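Local coordinates for secreted protein ESXB (Bacillus anthracis, PDB 4J10) that is a small secreted helical-hairpin protein of the WXG100 family, probably exported by an ESX-type (type VII) secretion system, its exact role unknown, at residues E13-A18 with R81-F86; D38-E43 with K53-F58. One frame throughout, in Å; residues are numbered along the deposited sequence. Where two conformers were deposited one is given.

Contact 1. Residues E13-A18 with R81-F86; sequences ELERIA and RIADKF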
ATOM      1  N   GLU A  13       2.019 -13.298  19.564  1.00 17.54           N
ATOM      2  CA  GLU A  13       0.990 -12.499  18.894  1.00 16.95           C
ATOM      3  C   GLU A  13       1.605 -11.233  18.294  1.00 16.08           C
ATOM      4  O   GLU A  13       1.280 -10.832  17.172  1.00 17.70           O
ATOM      5  CB  GLU A  13      -0.144 -12.116  19.847  1.00 18.15           C
ATOM      6  CG  GLU A  13      -1.092 -13.238  20.202  1.00 17.98           C
ATOM      7  CD  GLU A  13      -1.868 -13.755  19.021  1.00 21.61           C
ATOM      8  OE1 GLU A  13      -1.854 -13.110  17.944  1.00 23.39           O
ATOM      9  OE2 GLU A  13      -2.500 -14.824  19.163  1.00 21.74           O
ATOM     10  N   LEU A  14       2.489 -10.592  19.049  1.00 17.28           N
ATOM     11  CA  LEU A  14       3.135  -9.392  18.551  1.00 17.87           C
ATOM     12  C   LEU A  14       4.003  -9.699  17.335  1.00 17.01           C
ATOM     13  O   LEU A  14       4.048  -8.920  16.383  1.00 17.88           O
ATOM     14  CB  LEU A  14       3.964  -8.738  19.651  1.00 19.90           C
ATOM     15  CG  LEU A  14       3.118  -8.188  20.800  1.00 19.29           C
ATOM     16  CD1 LEU A  14       3.985  -7.729  21.950  1.00 23.49           C
ATOM     17  CD2 LEU A  14       2.283  -7.025  20.286  1.00 27.05           C
ATOM     18  N   GLU A  15       4.676 -10.845  17.364  1.00 18.19           N
ATOM     19  CA  GLU A  15       5.503 -11.244  16.225  1.00 17.39           C
ATOM     20  C   GLU A  15       4.659 -11.597  14.999  1.00 16.59           C
ATOM     21  O   GLU A  15       5.066 -11.304  13.873  1.00 17.23           O
ATOM     22  CB  GLU A  15       6.444 -12.389  16.618  1.00 17.75           C
ATOM     23  CG  GLU A  15       7.549 -11.912  17.555  1.00 20.48           C
ATOM     24  CD  GLU A  15       8.327 -13.036  18.195  1.00 30.31           C
ATOM     25  OE1 GLU A  15       7.747 -14.125  18.406  1.00 28.88           O
ATOM     26  OE2 GLU A  15       9.524 -12.815  18.515  1.00 31.93           O
ATOM     27  N   ARG A  16       3.491 -12.199  15.205  1.00 16.59           N
ATOM     28  CA  ARG A  16       2.583 -12.503  14.099  1.00 14.25           C
ATOM     29  C   ARG A  16       2.161 -11.221  13.400  1.00 14.98           C
ATOM     30  O   ARG A  16       2.222 -11.099  12.166  1.00 15.84           O
ATOM     31  CB  ARG A  16       1.340 -13.255  14.608  1.00 16.55           C
ATOM     32  CG  ARG A  16       0.273 -13.472  13.524  1.00 17.18           C
ATOM     33  CD  ARG A  16      -0.981 -14.133  14.080  1.00 18.60           C
ATOM     34  NE  ARG A  16      -1.685 -13.303  15.057  1.00 18.88           N
ATOM     35  CZ  ARG A  16      -2.511 -12.306  14.753  1.00 23.06           C
ATOM     36  NH1 ARG A  16      -2.739 -11.980  13.483  1.00 22.54           N
ATOM     37  NH2 ARG A  16      -3.092 -11.614  15.725  1.00 26.57           N
ATOM     38  N   ILE A  17       1.730 -10.246  14.196  1.00 16.10           N
ATOM     39  CA  ILE A  17       1.290  -8.968  13.647  1.00 16.85           C
ATOM     40  C   ILE A  17       2.460  -8.217  13.008  1.00 15.61           C
ATOM     41  O   ILE A  17       2.321  -7.654  11.912  1.00 16.75           O
ATOM     42  CB  ILE A  17       0.553  -8.119  14.705  1.00 17.86           C
ATOM     43  CG1 ILE A  17      -0.705  -8.853  15.175  1.00 19.45           C
ATOM     44  CG2 ILE A  17       0.181  -6.763  14.127  1.00 18.27           C
ATOM     45  CD1 ILE A  17      -1.380  -8.205  16.368  1.00 23.83           C
ATOM     46  N   ALA A  18       3.625  -8.218  13.657  1.00 15.39           N
ATOM     47  CA  ALA A  18       4.828  -7.629  13.059  1.00 14.82           C
ATOM     48  C   ALA A  18       5.082  -8.237  11.680  1.00 16.19           C
ATOM     49  O   ALA A  18       5.413  -7.525  10.729  1.00 15.82           O
ATOM     50  CB  ALA A  18       6.045  -7.818  13.974  1.00 16.56           C
ATOM     51  N   ARG A  81      10.091  -5.112  18.957  0.51 19.72           N
ATOM     52  CA  ARG A  81      10.791  -4.604  20.133  0.51 19.30           C
ATOM     53  C   ARG A  81      10.013  -4.883  21.419  0.51 17.47           C
ATOM     54  O   ARG A  81      10.594  -5.253  22.437  0.51 20.56           O
ATOM     55  CB  ARG A  81      11.064  -3.107  19.982  0.51 20.92           C
ATOM     56  CG  ARG A  81      11.760  -2.475  21.159  0.51 23.84           C
ATOM     57  CD  ARG A  81      12.594  -1.285  20.712  0.51 30.99           C
ATOM     58  NE  ARG A  81      11.847  -0.354  19.868  0.51 36.22           N
ATOM     59  CZ  ARG A  81      11.932   0.970  19.955  0.51 39.57           C
ATOM     60  NH1 ARG A  81      12.731   1.530  20.853  0.51 43.52           N
ATOM     61  NH2 ARG A  81      11.213   1.738  19.146  0.51 42.25           N
ATOM     62  N   ILE A  82       8.692  -4.726  21.359  1.00 19.97           N
ATOM     63  CA  ILE A  82       7.861  -5.021  22.519  1.00 18.05           C
ATOM     64  C   ILE A  82       7.803  -6.528  22.758  1.00 17.39           C
ATOM     65  O   ILE A  82       7.851  -6.978  23.905  1.00 19.24           O
ATOM     66  CB  ILE A  82       6.454  -4.417  22.413  1.00 18.22           C
ATOM     67  CG1 ILE A  82       6.537  -2.898  22.369  1.00 22.37           C
ATOM     68  CG2 ILE A  82       5.597  -4.859  23.610  1.00 21.73           C
ATOM     69  CD1 ILE A  82       5.236  -2.234  22.001  1.00 28.78           C
ATOM     70  N   ALA A  83       7.714  -7.311  21.687  1.00 17.96           N
ATOM     71  CA  ALA A  83       7.753  -8.768  21.829  1.00 16.74           C
ATOM     72  C   ALA A  83       9.022  -9.219  22.551  1.00 18.74           C
ATOM     73  O   ALA A  83       8.967 -10.028  23.480  1.00 19.06           O
ATOM     74  CB  ALA A  83       7.654  -9.432  20.464  1.00 18.24           C
ATOM     75  N   ASP A  84      10.163  -8.664  22.142  1.00 18.19           N
ATOM     76  CA  ASP A  84      11.443  -8.970  22.773  1.00 18.44           C
ATOM     77  C   ASP A  84      11.459  -8.588  24.252  1.00 21.84           C
ATOM     78  O   ASP A  84      11.952  -9.339  25.094  1.00 23.22           O
ATOM     79  CB  ASP A  84      12.587  -8.272  22.017  1.00 20.50           C
ATOM     80  CG  ASP A  84      12.857  -8.899  20.666  1.00 21.10           C
ATOM     81  OD1 ASP A  84      12.443 -10.062  20.467  1.00 22.22           O
ATOM     82  OD2 ASP A  84      13.470  -8.243  19.810  1.00 22.15           O
ATOM     83  N   LYS A  85      10.917  -7.417  24.567  1.00 20.35           N
ATOM     84  CA  LYS A  85      10.872  -6.956  25.946  1.00 23.04           C
ATOM     85  C   LYS A  85      10.028  -7.906  26.792  1.00 23.78           C
ATOM     86  O   LYS A  85      10.401  -8.252  27.913  1.00 23.26           O
ATOM     87  CB  LYS A  85      10.316  -5.538  26.020  1.00 26.15           C
ATOM     88  CG  LYS A  85      10.246  -4.976  27.424  1.00 31.92           C
ATOM     89  CD  LYS A  85       9.599  -3.600  27.435  1.00 43.46           C
ATOM     90  CE  LYS A  85       8.083  -3.714  27.407  1.00 48.08           C
ATOM     91  NZ  LYS A  85       7.445  -2.578  26.679  1.00 53.44           N
ATOM     92  N   PHE A  86       8.901  -8.344  26.242  1.00 24.53           N
ATOM     93  CA  PHE A  86       8.047  -9.299  26.934  1.00 28.82           C
ATOM     94  C   PHE A  86       8.775 -10.605  27.193  1.00 30.37           C
ATOM     95  O   PHE A  86       8.698 -11.156  28.289  1.00 33.38           O
ATOM     96  CB  PHE A  86       6.789  -9.581  26.115  1.00 30.80           C
ATOM     97  CG  PHE A  86       5.736  -8.523  26.233  1.00 31.24           C
ATOM     98  CD1 PHE A  86       6.006  -7.313  26.853  1.00 39.81           C
ATOM     99  CD2 PHE A  86       4.473  -8.739  25.721  1.00 38.17           C
ATOM    100  CE1 PHE A  86       5.026  -6.339  26.962  1.00 42.25           C
ATOM    101  CE2 PHE A  86       3.486  -7.774  25.831  1.00 44.43           C
ATOM    102  CZ  PHE A  86       3.767  -6.572  26.452  1.00 45.67           C
TER
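Leu14 reaches from one helix toward the other with a single methyl, CD1, that meets three residues of 81-86. Leu14 CD1 comes nearest to the branch methyl of Ile82, CG2, at 3.7 Å, and the two side chains slant past one another. The same CD1 of Leu14 lies 3.8 Å from the backbone N of Ala83 and 3.9 Å from CE2 of Phe86, approaching that ring obliquely. Ile82 CG2 also rests over one face of the Phe86 ring, displaced toward its rim, so the isoleucine touches both leucine and phenylalanine; its place follows from a first torsion (chi1 -63°) that sets CG2 anti to the backbone N. Nearer the backbones, Leu14 CB and Ala83 CB face each other at 3.8 Å. The small alanine is consistent with the close approach of the two helices here, the CA atoms of Leu14 and Ala83 being 5.7 Å apart. The segments belong to the two long helices of the WXG100 helical hairpin and run antiparallel, at 164° between their directions, with axes 8.9 Å apart at closest approach. Glu15 lays its extended chain beside the alanine, CG against Ala83 CB at 3.8 Å, and carries its carboxylate on toward Asp84. Glu15 OE2 and Asp84 OD1 are 4.5 Å apart, a like-charge pair whose repulsion is probably offset by Lys80, which forms salt bridges with both, and by Arg87, which pairs with Glu15. Leu14 also packs on Trp46 of the second subunit.

Contact 2. Residues D38-E43 with K53-F58; sequences DINSLE and KFRGEF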
ATOM      1  N   ASP A  38       4.441  -1.406 -16.022  1.00 20.28           N
ATOM      2  CA  ASP A  38       3.353  -1.031 -16.924  1.00 20.13           C
ATOM      3  C   ASP A  38       3.582   0.352 -17.538  1.00 18.92           C
ATOM      4  O   ASP A  38       3.437   0.535 -18.752  1.00 20.83           O
ATOM      5  CB  ASP A  38       2.004  -1.062 -16.198  1.00 21.35           C
ATOM      6  CG  ASP A  38       1.479  -2.467 -15.993  1.00 26.81           C
ATOM      7  OD1 ASP A  38       2.026  -3.414 -16.593  1.00 27.12           O
ATOM      8  OD2 ASP A  38       0.494  -2.622 -15.242  1.00 26.22           O
ATOM      9  N   ILE A  39       3.924   1.335 -16.709  1.00 21.15           N
ATOM     10  CA  ILE A  39       4.222   2.676 -17.230  1.00 21.66           C
ATOM     11  C   ILE A  39       5.395   2.630 -18.206  1.00 21.68           C
ATOM     12  O   ILE A  39       5.348   3.236 -19.274  1.00 23.78           O
ATOM     13  CB  ILE A  39       4.494   3.688 -16.082  1.00 20.84           C
ATOM     14  CG1 ILE A  39       3.240   3.876 -15.224  1.00 22.66           C
ATOM     15  CG2 ILE A  39       4.980   5.027 -16.606  1.00 25.44           C
ATOM     16  CD1 ILE A  39       2.023   4.381 -15.978  1.00 25.74           C
ATOM     17  N   ASN A  40       6.439   1.887 -17.853  1.00 23.62           N
ATOM     18  CA  ASN A  40       7.581   1.720 -18.750  1.00 25.11           C
ATOM     19  C   ASN A  40       7.188   1.106 -20.094  1.00 25.53           C
ATOM     20  O   ASN A  40       7.752   1.454 -21.129  1.00 26.83           O
ATOM     21  CB  ASN A  40       8.663   0.858 -18.095  1.00 26.55           C
ATOM     22  CG  ASN A  40       9.366   1.556 -16.941  1.00 30.56           C
ATOM     23  OD1 ASN A  40       9.288   2.775 -16.783  1.00 36.85           O
ATOM     24  ND2 ASN A  40      10.080   0.776 -16.140  1.00 29.23           N
ATOM     25  N   SER A  41       6.214   0.196 -20.073  1.00 23.16           N
ATOM     26  CA  SER A  41       5.812  -0.518 -21.281  1.00 23.93           C
ATOM     27  C   SER A  41       5.137   0.410 -22.299  1.00 27.83           C
ATOM     28  O   SER A  41       5.010   0.071 -23.482  1.00 28.98           O
ATOM     29  CB  SER A  41       4.890  -1.696 -20.933  1.00 24.87           C
ATOM     30  OG  SER A  41       3.555  -1.271 -20.699  1.00 25.77           O
ATOM     31  N   LEU A  42       4.703   1.582 -21.842  1.00 23.64           N
ATOM     32  CA  LEU A  42       4.045   2.544 -22.726  1.00 23.01           C
ATOM     33  C   LEU A  42       5.021   3.478 -23.436  1.00 26.36           C
ATOM     34  O   LEU A  42       4.650   4.158 -24.384  1.00 29.08           O
ATOM     35  CB  LEU A  42       3.029   3.376 -21.947  1.00 22.80           C
ATOM     36  CG  LEU A  42       1.861   2.581 -21.358  1.00 23.76           C
ATOM     37  CD1 LEU A  42       1.083   3.400 -20.344  1.00 25.83           C
ATOM     38  CD2 LEU A  42       0.955   2.107 -22.487  1.00 32.04           C
ATOM     39  N   GLU A  43       6.263   3.525 -22.962  1.00 27.77           N
ATOM     40  CA  GLU A  43       7.262   4.403 -23.558  1.00 32.55           C
ATOM     41  C   GLU A  43       7.416   4.074 -25.030  1.00 36.54           C
ATOM     42  O   GLU A  43       7.638   2.920 -25.395  1.00 34.65           O
ATOM     43  CB  GLU A  43       8.608   4.248 -22.848  1.00 37.26           C
ATOM     44  CG  GLU A  43       9.563   5.418 -23.062  1.00 45.18           C
ATOM     45  CD  GLU A  43       9.619   6.358 -21.866  1.00 52.14           C
ATOM     46  OE1 GLU A  43      10.225   7.442 -21.992  1.00 64.21           O
ATOM     47  OE2 GLU A  43       9.068   6.012 -20.797  1.00 45.84           O
ATOM     48  N   LYS A  53       3.068  12.895 -18.984  1.00 31.51           N
ATOM     49  CA  LYS A  53       1.953  13.128 -18.075  1.00 31.53           C
ATOM     50  C   LYS A  53       1.731  11.923 -17.167  1.00 30.81           C
ATOM     51  O   LYS A  53       1.605  12.065 -15.949  1.00 30.90           O
ATOM     52  CB  LYS A  53       0.677  13.448 -18.861  1.00 34.59           C
ATOM     53  CG  LYS A  53      -0.561  13.579 -17.984  1.00 45.55           C
ATOM     54  CD  LYS A  53      -1.803  13.919 -18.797  1.00 53.24           C
ATOM     55  CE  LYS A  53      -2.154  12.805 -19.772  1.00 57.86           C
ATOM     56  NZ  LYS A  53      -3.555  12.929 -20.272  1.00 57.04           N
ATOM     57  N   PHE A  54       1.692  10.732 -17.759  1.00 27.11           N
ATOM     58  CA  PHE A  54       1.533   9.509 -16.982  1.00 23.71           C
ATOM     59  C   PHE A  54       2.737   9.190 -16.106  1.00 25.28           C
ATOM     60  O   PHE A  54       2.575   8.698 -14.994  1.00 26.23           O
ATOM     61  CB  PHE A  54       1.200   8.332 -17.900  1.00 24.59           C
ATOM     62  CG  PHE A  54      -0.215   8.339 -18.380  1.00 25.32           C
ATOM     63  CD1 PHE A  54      -1.227   7.827 -17.583  1.00 25.01           C
ATOM     64  CD2 PHE A  54      -0.538   8.865 -19.613  1.00 26.94           C
ATOM     65  CE1 PHE A  54      -2.538   7.842 -18.014  1.00 27.22           C
ATOM     66  CE2 PHE A  54      -1.849   8.880 -20.047  1.00 27.75           C
ATOM     67  CZ  PHE A  54      -2.848   8.367 -19.241  1.00 27.53           C
ATOM     68  N   ARG A  55       3.939   9.477 -16.596  1.00 25.32           N
ATOM     69  CA  ARG A  55       5.126   9.272 -15.773  1.00 27.18           C
ATOM     70  C   ARG A  55       5.065  10.172 -14.549  1.00 26.83           C
ATOM     71  O   ARG A  55       5.354   9.731 -13.437  1.00 25.26           O
ATOM     72  CB  ARG A  55       6.398   9.567 -16.562  1.00 28.71           C
ATOM     73  CG  ARG A  55       7.674   9.426 -15.734  1.00 33.01           C
ATOM     74  CD  ARG A  55       7.961   7.975 -15.385  1.00 36.37           C
ATOM     75  NE  ARG A  55       8.267   7.185 -16.575  1.00 37.73           N
ATOM     76  CZ  ARG A  55       8.505   5.876 -16.573  1.00 30.94           C
ATOM     77  NH1 ARG A  55       8.479   5.190 -15.438  1.00 33.31           N
ATOM     78  NH2 ARG A  55       8.772   5.250 -17.712  1.00 38.82           N
ATOM     79  N   GLY A  56       4.672  11.428 -14.757  1.00 27.23           N
ATOM     80  CA  GLY A  56       4.611  12.395 -13.670  1.00 27.87           C
ATOM     81  C   GLY A  56       3.639  11.947 -12.592  1.00 30.73           C
ATOM     82  O   GLY A  56       3.961  11.959 -11.398  1.00 29.24           O
ATOM     83  N   GLU A  57       2.448  11.534 -13.018  1.00 26.88           N
ATOM     84  CA  GLU A  57       1.434  11.045 -12.092  1.00 26.99           C
ATOM     85  C   GLU A  57       1.903   9.787 -11.388  1.00 24.46           C
ATOM     86  O   GLU A  57       1.746   9.647 -10.165  1.00 26.43           O
ATOM     87  CB  GLU A  57       0.117  10.810 -12.827  1.00 29.69           C
ATOM     88  CG  GLU A  57      -0.586  12.104 -13.196  1.00 35.01           C
ATOM     89  CD  GLU A  57      -1.647  11.910 -14.255  1.00 44.57           C
ATOM     90  OE1 GLU A  57      -2.307  12.905 -14.621  1.00 47.61           O
ATOM     91  OE2 GLU A  57      -1.818  10.764 -14.722  1.00 44.92           O
ATOM     92  N   PHE A  58       2.487   8.864 -12.144  1.00 22.44           N
ATOM     93  CA  PHE A  58       3.011   7.667 -11.515  1.00 22.15           C
ATOM     94  C   PHE A  58       4.064   7.971 -10.444  1.00 20.88           C
ATOM     95  O   PHE A  58       4.060   7.346  -9.383  1.00 21.61           O
ATOM     96  CB  PHE A  58       3.568   6.652 -12.515  1.00 21.53           C
ATOM     97  CG  PHE A  58       4.126   5.442 -11.838  1.00 22.70           C
ATOM     98  CD1 PHE A  58       3.267   4.502 -11.277  1.00 24.33           C
ATOM     99  CD2 PHE A  58       5.496   5.266 -11.694  1.00 23.45           C
ATOM    100  CE1 PHE A  58       3.761   3.399 -10.603  1.00 26.18           C
ATOM    101  CE2 PHE A  58       5.996   4.150 -11.011  1.00 26.81           C
ATOM    102  CZ  PHE A  58       5.118   3.221 -10.469  1.00 24.53           C
TER
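Asn40 OD1 accepts two hydrogen bonds from the end of the Arg55 guanidinium, 2.7 Å from NH2 and 2.9 Å from NH1. Both nitrogens converge end-on upon this one oxygen. The NH2 donor lies in the carbonyl plane of the amide, whereas NH1 is tilted from it; the amide and guanidinium planes stand 43° apart. Arg55 NH2 is also shared with Glu43, whose OE2 accepts at 3.2 Å in a salt bridge and is met nearly along its C-O axis. Both acceptor oxygens lie close to the guanidinium plane, which should restrict its rotation. Arg55 gets there by leaving its backbone with CG anti to N (chi1 178°) and then bending at chi2 and chi3, which carries the charged end across to helix 11-41. Ile39 occupies one face of the guanidinium, its CG2 over the centre and 3.6 Å from Arg55 CZ. The other branch of the isoleucine turns to a different partner: Ile39 CG1 packs obliquely against Phe58, 3.8 Å from its CG. Ile39 thus touches the polar end of Arg55 with one branch and the ring of Phe58 with the other; Phe58 also packs on Ile32 and Leu35 of helix 11-41. Phe54 is reached more loosely, Ile39 CD1 being 4.5 Å from its CB; its ring meets that of Trp46 at a shallow angle. Segment 38-43 takes in the last part of helix 11-41, and 53-58 follows soon after the start of helix 48-90, which makes this the turn end of the WXG100 helical hairpin, beside the loop that holds the tryptophan of the Trp-X-Gly motif.

Overall arrangement
Contacts 1 and 2 join the same two helices, 11-41 and 48-90, at far-apart places along the hairpin. Their centres are 40 Å apart, on opposite sides of the chain's centre, and about 24 Å separates their nearest atoms. Along the chain, contact 2 is nested within the loop that contact 1 closes: it lies by the turn, and contact 1 by the chain ends. The dimer brings the two kinds of site together, since Ile82 of contact 1 packs on Phe54 of contact 2 in the other subunit, and Ile17 packs on Asp38 of the other subunit. A formic acid molecule, probably from crystallisation, lies about 4 Å from the Ile82 side chain.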